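Local structure of dihydrodipicolinate reductase N-terminus domain-containing protein (Mycobacterium smegmatis, 6IAQ) at residues A[138-142]-A[143-147]; A[166-170]-A[171-175]. The protein binds NADP and, as a native amine dehydrogenase, probably catalyses the asymmetric reductive amination of ketones to chiral amines. All blocks are in the same frame, centred on the assembly; numbering follows the deposited sequence.

In the fold
Two short local turns show how a dinucleotide-dependent enzyme can hold the two ends of its cofactor's nicotinamide half. From the N terminus, the chain builds most of the parallel Rossmann sheet, and contact 1 closes the turn where strand 134-137 gives way to helix 141-153. The chain then enters the mixed sheet through strand 158-169, and contact 2 closes the turn that leads from this strand to helix 175-180. The contacts lie in series, neither nested nor crossed, with centres about 16 Å apart. They meet directly where W145 CZ2 packs 3.5 Å from A166 CB, joining helix 141-153 to the sheet, and both touch NADP.

Contact 1. Residues A[138-142]-A[143-147]; sequences TGYQD and TFWVN. With NAP (NADP nicotinamide-adenine-dinucleotide phosphate), chain F.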
loop_
_atom_site.group_PDB
_atom_site.type_symbol
_atom_site.label_atom_id
_atom_site.label_comp_id
_atom_site.label_asym_id
_atom_site.label_seq_id
_atom_site.Cartn_x
_atom_site.Cartn_y
_atom_site.Cartn_z
ATOM N N THR A 138 -6.986 -12.507 8.834
ATOM C CA THR A 138 -6.922 -11.079 8.454
ATOM C C THR A 138 -7.266 -10.242 9.690
ATOM O O THR A 138 -7.123 -10.752 10.817
ATOM C CB THR A 138 -7.789 -10.827 7.225
ATOM O OG1 THR A 138 -7.760 -9.446 6.866
ATOM C CG2 THR A 138 -9.223 -11.248 7.437
ATOM N N GLY A 139 -7.679 -8.999 9.462
ATOM C CA GLY A 139 -7.892 -7.991 10.513
ATOM C C GLY A 139 -7.032 -6.769 10.265
ATOM O O GLY A 139 -6.647 -6.501 9.057
ATOM N N TYR A 140 -6.733 -6.046 11.348
ATOM C CA TYR A 140 -6.042 -4.728 11.278
ATOM C C TYR A 140 -4.711 -4.884 10.527
ATOM O O TYR A 140 -4.376 -4.048 9.645
ATOM C CB TYR A 140 -5.814 -4.163 12.682
ATOM C CG TYR A 140 -4.980 -2.903 12.641
ATOM C CD1 TYR A 140 -5.480 -1.750 12.057
ATOM C CD2 TYR A 140 -3.670 -2.905 13.079
ATOM C CE1 TYR A 140 -4.711 -0.613 11.936
ATOM C CE2 TYR A 140 -2.896 -1.758 13.012
ATOM C CZ TYR A 140 -3.414 -0.619 12.417
ATOM O OH TYR A 140 -2.645 0.507 12.336
ATOM N N GLN A 141 -3.969 -5.932 10.847
ATOM C CA GLN A 141 -2.551 -6.121 10.423
ATOM C C GLN A 141 -2.467 -6.210 8.898
ATOM O O GLN A 141 -1.396 -5.843 8.346
ATOM C CB GLN A 141 -1.894 -7.367 11.019
ATOM C CG GLN A 141 -2.334 -7.741 12.438
ATOM C CD GLN A 141 -3.410 -8.792 12.357
ATOM O OE1 GLN A 141 -4.480 -8.525 11.812
ATOM N NE2 GLN A 141 -3.067 -10.028 12.743
ATOM N N ASP A 142 -3.510 -6.715 8.239
ATOM C CA ASP A 142 -3.512 -7.107 6.800
ATOM C C ASP A 142 -2.877 -5.966 5.960
ATOM O O ASP A 142 -1.885 -6.206 5.270
ATOM C CB ASP A 142 -4.941 -7.441 6.390
ATOM C CG ASP A 142 -5.184 -7.911 4.974
ATOM O OD1 ASP A 142 -4.393 -7.543 4.068
ATOM O OD2 ASP A 142 -6.215 -8.625 4.784
ATOM N N THR A 143 -3.450 -4.776 6.021
ATOM C CA THR A 143 -2.929 -3.567 5.342
ATOM C C THR A 143 -1.822 -2.916 6.175
ATOM O O THR A 143 -0.711 -2.724 5.642
ATOM C CB THR A 143 -4.049 -2.582 5.032
ATOM O OG1 THR A 143 -4.998 -3.210 4.200
ATOM C CG2 THR A 143 -3.530 -1.348 4.343
ATOM N N PHE A 144 -2.077 -2.572 7.440
ATOM C CA PHE A 144 -1.263 -1.549 8.163
ATOM C C PHE A 144 0.068 -2.105 8.647
ATOM O O PHE A 144 0.981 -1.293 8.837
ATOM C CB PHE A 144 -2.091 -0.922 9.279
ATOM C CG PHE A 144 -3.226 -0.097 8.733
ATOM C CD1 PHE A 144 -2.991 1.154 8.181
ATOM C CD2 PHE A 144 -4.515 -0.608 8.698
ATOM C CE1 PHE A 144 -4.046 1.896 7.663
ATOM C CE2 PHE A 144 -5.555 0.118 8.151
ATOM C CZ PHE A 144 -5.321 1.368 7.614
ATOM N N TRP A 145 0.206 -3.426 8.808
ATOM C CA TRP A 145 1.475 -4.020 9.295
ATOM C C TRP A 145 2.108 -4.933 8.236
ATOM O O TRP A 145 3.291 -5.261 8.424
ATOM C CB TRP A 145 1.306 -4.745 10.635
ATOM C CG TRP A 145 0.869 -3.883 11.771
ATOM C CD1 TRP A 145 0.920 -2.520 11.842
ATOM C CD2 TRP A 145 0.340 -4.329 13.028
ATOM N NE1 TRP A 145 0.458 -2.087 13.057
ATOM C CE2 TRP A 145 0.066 -3.173 13.797
ATOM C CE3 TRP A 145 -0.010 -5.583 13.548
ATOM C CZ2 TRP A 145 -0.531 -3.237 15.059
ATOM C CZ3 TRP A 145 -0.547 -5.651 14.822
ATOM C CH2 TRP A 145 -0.822 -4.493 15.560
ATOM N N VAL A 146 1.387 -5.331 7.189
ATOM C CA VAL A 146 1.942 -6.274 6.182
ATOM C C VAL A 146 1.926 -5.661 4.779
ATOM O O VAL A 146 3.018 -5.283 4.311
ATOM C CB VAL A 146 1.227 -7.634 6.227
ATOM C CG1 VAL A 146 1.788 -8.582 5.177
ATOM C CG2 VAL A 146 1.254 -8.246 7.623
ATOM N N ASN A 147 0.774 -5.580 4.107
ATOM C CA ASN A 147 0.713 -5.267 2.661
ATOM C C ASN A 147 1.183 -3.810 2.362
ATOM O O ASN A 147 1.870 -3.604 1.324
ATOM C CB ASN A 147 -0.663 -5.559 2.081
ATOM C CG ASN A 147 -0.880 -7.064 1.882
ATOM O OD1 ASN A 147 -0.185 -7.674 1.095
ATOM N ND2 ASN A 147 -1.791 -7.695 2.608
HETATM P PA NAP F . -14.826 -10.599 22.555
HETATM O O1A NAP F . -15.713 -9.445 22.579
HETATM O O2A NAP F . -14.314 -11.320 23.837
HETATM O O5B NAP F . -15.550 -11.702 21.594
HETATM C C5B NAP F . -15.151 -13.079 21.551
HETATM C C4B NAP F . -16.375 -13.913 21.198
HETATM O O4B NAP F . -16.042 -15.293 21.064
HETATM C C3B NAP F . -17.530 -13.849 22.233
HETATM O O3B NAP F . -18.702 -13.530 21.444
HETATM C C2B NAP F . -17.682 -15.255 22.805
HETATM O O2B NAP F . -19.054 -15.666 22.998
HETATM C C1B NAP F . -17.172 -16.032 21.630
HETATM N N9A NAP F . -16.673 -17.384 21.875
HETATM C C8A NAP F . -15.674 -17.796 22.681
HETATM N N7A NAP F . -15.513 -19.113 22.512
HETATM C C5A NAP F . -16.360 -19.508 21.533
HETATM C C6A NAP F . -16.707 -20.762 20.816
HETATM N N6A NAP F . -16.099 -21.905 21.107
HETATM N N1A NAP F . -17.653 -20.722 19.880
HETATM C C2A NAP F . -18.304 -19.595 19.525
HETATM N N3A NAP F . -18.056 -18.403 20.117
HETATM C C4A NAP F . -17.132 -18.364 21.118
HETATM O O3 NAP F . -13.439 -10.278 21.732
HETATM P PN NAP F . -13.332 -9.363 20.353
HETATM O O1N NAP F . -12.869 -7.965 20.622
HETATM O O2N NAP F . -14.547 -9.535 19.511
HETATM O O5D NAP F . -12.101 -10.230 19.817
HETATM C C5D NAP F . -12.166 -11.582 19.348
HETATM C C4D NAP F . -10.855 -12.130 18.858
HETATM O O4D NAP F . -10.469 -11.364 17.670
HETATM C C3D NAP F . -9.785 -12.025 19.908
HETATM O O3D NAP F . -8.966 -13.179 19.970
HETATM C C2D NAP F . -8.966 -10.816 19.437
HETATM O O2D NAP F . -7.630 -10.905 19.949
HETATM C C1D NAP F . -9.131 -10.925 17.893
HETATM N N1N NAP F . -8.929 -9.627 17.225
HETATM C C2N NAP F . -8.083 -9.583 16.214
HETATM C C3N NAP F . -7.819 -8.367 15.599
HETATM C C7N NAP F . -6.896 -8.278 14.404
HETATM O O7N NAP F . -6.603 -7.141 14.035
HETATM N N7N NAP F . -6.461 -9.379 13.765
HETATM C C4N NAP F . -8.467 -7.220 16.056
HETATM C C5N NAP F . -9.359 -7.292 17.121
HETATM C C6N NAP F . -9.565 -8.531 17.677
HETATM P P2B NAP F . -20.031 -14.931 24.026
HETATM O O1X NAP F . -20.319 -13.553 23.504
HETATM O O2X NAP F . -21.349 -15.692 23.902
HETATM O O3X NAP F . -19.205 -15.097 25.306
HETATM O O HOH W 1 -0.983 0.348 14.485
HETATM O O HOH W 2 -4.151 -5.186 2.555
#
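The ring of Y140 packs against two aromatic side chains from the next turn of the chain, F144 and W145, and this cluster is the tight part of the contact. Y140 presents an edge to the face of W145, the planes 89° apart, with Y140 CE2 only 3.4 Å from W145 NE1. A water joins Y140 OH to W145 NE1, which donates to it. Toward F144 the Y140 ring lies nearly parallel, the planes 10° apart, but slid so far that the rings barely overlap; the closest atoms are Y140 CE1 and F144 CD2, at 3.2 Å. Q141 CG comes in obliquely at the six-membered ring of the indole, 3.4 Å from W145 CE3. A bend in the Q141 chain (chi2 97°) then turns its amide to the cofactor, where OE1 accepts a hydrogen bond from N7N of NADP at 2.9 Å. The backbone N of Y140 donates to O7N of NADP, also at 2.9 Å, so that two bonds of opposite sense fix the rotation of the carboxamide.

The D142 side is held by polar bonds instead of ring packing, and opens toward solvent at the partly exposed N147. D142 OD1 receives N147 ND2 at 3.0 Å, nearly in line with its own C-O bond, while a water links OD1 to T143 OG1, which also pairs with Q309. D142 OD2 takes the hydroxyl of T138 and forms a salt bridge with R313. Here the helix widens into a pi-type turn, N147 N reaching D142 O at 3.0 Å.

This opening of helix 141-153 leaves strand 134-137 of the Rossmann sheet, lies against helix 302-312 through Y140, and meets the mixed sheet through W145, which touches N283 and F268; T143 and F144 pack on T155 of the second subunit.

Contact 2. Residues A[166-170]-A[171-175]; sequences ASWNV and DDFGP. With NAP (NADP nicotinamide-adenine-dinucleotide phosphate), chain F.
N169 OD1 is gripped by two backbone amides: D171 N, 3.0 Å away and two residues ahead, and Y275 N from a neighbouring loop. The first bond makes an Asx turn, although D171 N comes from above the amide plane of N169, 72° out of it. The main chain completes the turn with two successive three-residue steps of 3-10 type, D172 N to N169 O at 2.9 Å and F173 N to V170 O at 3.0 Å. V170 O has a second donor in a water that also donates to G174 O, linking the turn to the residue before the helix. D171 is turned elsewhere, its carboxylate held by S237, E238 and A239.

F173 links this turn to the cofactor. Its ring meets N169 O on one flank, at CD2 (3.2 Å), and on the other brings CD1 within 3.6 Å of NADP C5N on the nicotinamide. On the N169 side of the ring, W168 CE3 lies 3.9 Å from F173 CE2; the two ring planes stand 85° apart and meet obliquely. W168 CG sits between its backbone N and carbonyl carbon (chi1 51°), which sets the indole beside the F173 ring.

Beyond the ring, G174 N donates to NADP O1N at 2.8 Å, and P175 CD rests close to O2A. G174 is the N-cap residue of helix 175-180, and E176 N also bonds the cofactor, so the first turn of the helix probably contributes a favourable field at the pyrophosphate, as in the phosphate-binding helix N termini of many nucleotide sites.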
loop_
_atom_site.group_PDB
_atom_site.type_symbol
_atom_site.label_atom_id
_atom_site.label_comp_id
_atom_site.label_asym_id
_atom_site.label_seq_id
_atom_site.Cartn_x
_atom_site.Cartn_y
_atom_site.Cartn_z
ATOM N N ALA A 166 3.674 0.437 16.970
ATOM C CA ALA A 166 2.204 0.386 16.966
ATOM C C ALA A 166 1.683 0.427 18.394
ATOM O O ALA A 166 2.314 -0.141 19.323
ATOM C CB ALA A 166 1.743 -0.841 16.211
ATOM N N SER A 167 0.540 1.081 18.542
ATOM C CA SER A 167 -0.211 1.183 19.805
ATOM C C SER A 167 -1.687 0.914 19.493
ATOM O O SER A 167 -2.216 1.534 18.584
ATOM C CB SER A 167 0.004 2.542 20.447
ATOM O OG SER A 167 -0.675 2.635 21.691
ATOM N N TRP A 168 -2.319 0.033 20.264
ATOM C CA TRP A 168 -3.792 -0.109 20.255
ATOM C C TRP A 168 -4.322 -0.185 21.689
ATOM O O TRP A 168 -3.556 -0.477 22.611
ATOM C CB TRP A 168 -4.241 -1.270 19.367
ATOM C CG TRP A 168 -3.558 -2.569 19.623
ATOM C CD1 TRP A 168 -2.499 -3.069 18.935
ATOM C CD2 TRP A 168 -3.913 -3.562 20.610
ATOM N NE1 TRP A 168 -2.162 -4.315 19.419
ATOM C CE2 TRP A 168 -3.007 -4.628 20.457
ATOM C CE3 TRP A 168 -4.915 -3.661 21.586
ATOM C CZ2 TRP A 168 -3.088 -5.784 21.225
ATOM C CZ3 TRP A 168 -4.979 -4.790 22.364
ATOM C CH2 TRP A 168 -4.082 -5.833 22.173
ATOM N N ASN A 169 -5.600 0.144 21.818
ATOM C CA ASN A 169 -6.352 0.301 23.079
ATOM C C ASN A 169 -7.160 -0.980 23.358
ATOM O O ASN A 169 -8.107 -1.251 22.627
ATOM C CB ASN A 169 -7.260 1.514 22.997
ATOM C CG ASN A 169 -7.942 1.848 24.293
ATOM O OD1 ASN A 169 -7.687 1.220 25.317
ATOM N ND2 ASN A 169 -8.797 2.847 24.265
ATOM N N VAL A 170 -6.812 -1.700 24.426
ATOM C CA VAL A 170 -7.625 -2.817 24.979
ATOM C C VAL A 170 -9.116 -2.452 24.984
ATOM O O VAL A 170 -9.935 -3.295 24.644
ATOM C CB VAL A 170 -7.130 -3.195 26.386
ATOM C CG1 VAL A 170 -8.171 -3.990 27.155
ATOM C CG2 VAL A 170 -5.846 -3.960 26.285
ATOM N N ASP A 171 -9.473 -1.234 25.391
ATOM C CA ASP A 171 -10.895 -0.872 25.622
ATOM C C ASP A 171 -11.633 -0.650 24.299
ATOM O O ASP A 171 -12.829 -0.396 24.353
ATOM C CB ASP A 171 -11.007 0.327 26.574
ATOM C CG ASP A 171 -11.023 -0.129 28.036
ATOM O OD1 ASP A 171 -10.842 -1.339 28.289
ATOM O OD2 ASP A 171 -11.209 0.738 28.912
ATOM N N ASP A 172 -10.961 -0.743 23.154
ATOM C CA ASP A 172 -11.636 -0.759 21.827
ATOM C C ASP A 172 -12.149 -2.176 21.516
ATOM O O ASP A 172 -12.884 -2.299 20.540
ATOM C CB ASP A 172 -10.709 -0.300 20.693
ATOM C CG ASP A 172 -10.517 1.204 20.584
ATOM O OD1 ASP A 172 -11.274 1.966 21.234
ATOM O OD2 ASP A 172 -9.611 1.613 19.821
ATOM N N PHE A 173 -11.755 -3.190 22.289
ATOM C CA PHE A 173 -11.994 -4.629 21.988
ATOM C C PHE A 173 -12.631 -5.306 23.205
ATOM O O PHE A 173 -12.889 -4.628 24.226
ATOM C CB PHE A 173 -10.675 -5.294 21.579
ATOM C CG PHE A 173 -9.994 -4.534 20.471
ATOM C CD1 PHE A 173 -10.494 -4.576 19.173
ATOM C CD2 PHE A 173 -8.902 -3.733 20.738
ATOM C CE1 PHE A 173 -9.886 -3.844 18.161
ATOM C CE2 PHE A 173 -8.299 -2.992 19.727
ATOM C CZ PHE A 173 -8.796 -3.048 18.446
ATOM N N GLY A 174 -12.902 -6.609 23.084
ATOM C CA GLY A 174 -13.720 -7.344 24.057
ATOM C C GLY A 174 -12.897 -8.075 25.103
ATOM O O GLY A 174 -11.660 -8.055 25.087
ATOM N N PRO A 175 -13.592 -8.765 26.043
ATOM C CA PRO A 175 -12.937 -9.469 27.149
ATOM C C PRO A 175 -11.886 -10.515 26.764
ATOM O O PRO A 175 -10.926 -10.710 27.545
ATOM C CB PRO A 175 -14.101 -10.198 27.850
ATOM C CG PRO A 175 -15.323 -9.395 27.490
ATOM C CD PRO A 175 -15.057 -8.858 26.099
HETATM P PA NAP F . -14.826 -10.599 22.555
HETATM O O1A NAP F . -15.713 -9.445 22.579
HETATM O O2A NAP F . -14.314 -11.320 23.837
HETATM O O5B NAP F . -15.550 -11.702 21.594
HETATM C C5B NAP F . -15.151 -13.079 21.551
HETATM C C4B NAP F . -16.375 -13.913 21.198
HETATM O O4B NAP F . -16.042 -15.293 21.064
HETATM C C3B NAP F . -17.530 -13.849 22.233
HETATM O O3B NAP F . -18.702 -13.530 21.444
HETATM C C2B NAP F . -17.682 -15.255 22.805
HETATM O O2B NAP F . -19.054 -15.666 22.998
HETATM C C1B NAP F . -17.172 -16.032 21.630
HETATM N N9A NAP F . -16.673 -17.384 21.875
HETATM C C8A NAP F . -15.674 -17.796 22.681
HETATM N N7A NAP F . -15.513 -19.113 22.512
HETATM C C5A NAP F . -16.360 -19.508 21.533
HETATM C C6A NAP F . -16.707 -20.762 20.816
HETATM N N6A NAP F . -16.099 -21.905 21.107
HETATM N N1A NAP F . -17.653 -20.722 19.880
HETATM C C2A NAP F . -18.304 -19.595 19.525
HETATM N N3A NAP F . -18.056 -18.403 20.117
HETATM C C4A NAP F . -17.132 -18.364 21.118
HETATM O O3 NAP F . -13.439 -10.278 21.732
HETATM P PN NAP F . -13.332 -9.363 20.353
HETATM O O1N NAP F . -12.869 -7.965 20.622
HETATM O O2N NAP F . -14.547 -9.535 19.511
HETATM O O5D NAP F . -12.101 -10.230 19.817
HETATM C C5D NAP F . -12.166 -11.582 19.348
HETATM C C4D NAP F . -10.855 -12.130 18.858
HETATM O O4D NAP F . -10.469 -11.364 17.670
HETATM C C3D NAP F . -9.785 -12.025 19.908
HETATM O O3D NAP F . -8.966 -13.179 19.970
HETATM C C2D NAP F . -8.966 -10.816 19.437
HETATM O O2D NAP F . -7.630 -10.905 19.949
HETATM C C1D NAP F . -9.131 -10.925 17.893
HETATM N N1N NAP F . -8.929 -9.627 17.225
HETATM C C2N NAP F . -8.083 -9.583 16.214
HETATM C C3N NAP F . -7.819 -8.367 15.599
HETATM C C7N NAP F . -6.896 -8.278 14.404
HETATM O O7N NAP F . -6.603 -7.141 14.035
HETATM N N7N NAP F . -6.461 -9.379 13.765
HETATM C C4N NAP F . -8.467 -7.220 16.056
HETATM C C5N NAP F . -9.359 -7.292 17.121
HETATM C C6N NAP F . -9.565 -8.531 17.677
HETATM P P2B NAP F . -20.031 -14.931 24.026
HETATM O O1X NAP F . -20.319 -13.553 23.504
HETATM O O2X NAP F . -21.349 -15.692 23.902
HETATM O O3X NAP F . -19.205 -15.097 25.306
HETATM O O HOH W 3 -7.215 0.407 19.436
HETATM O O HOH W 4 -9.686 -5.918 24.789
#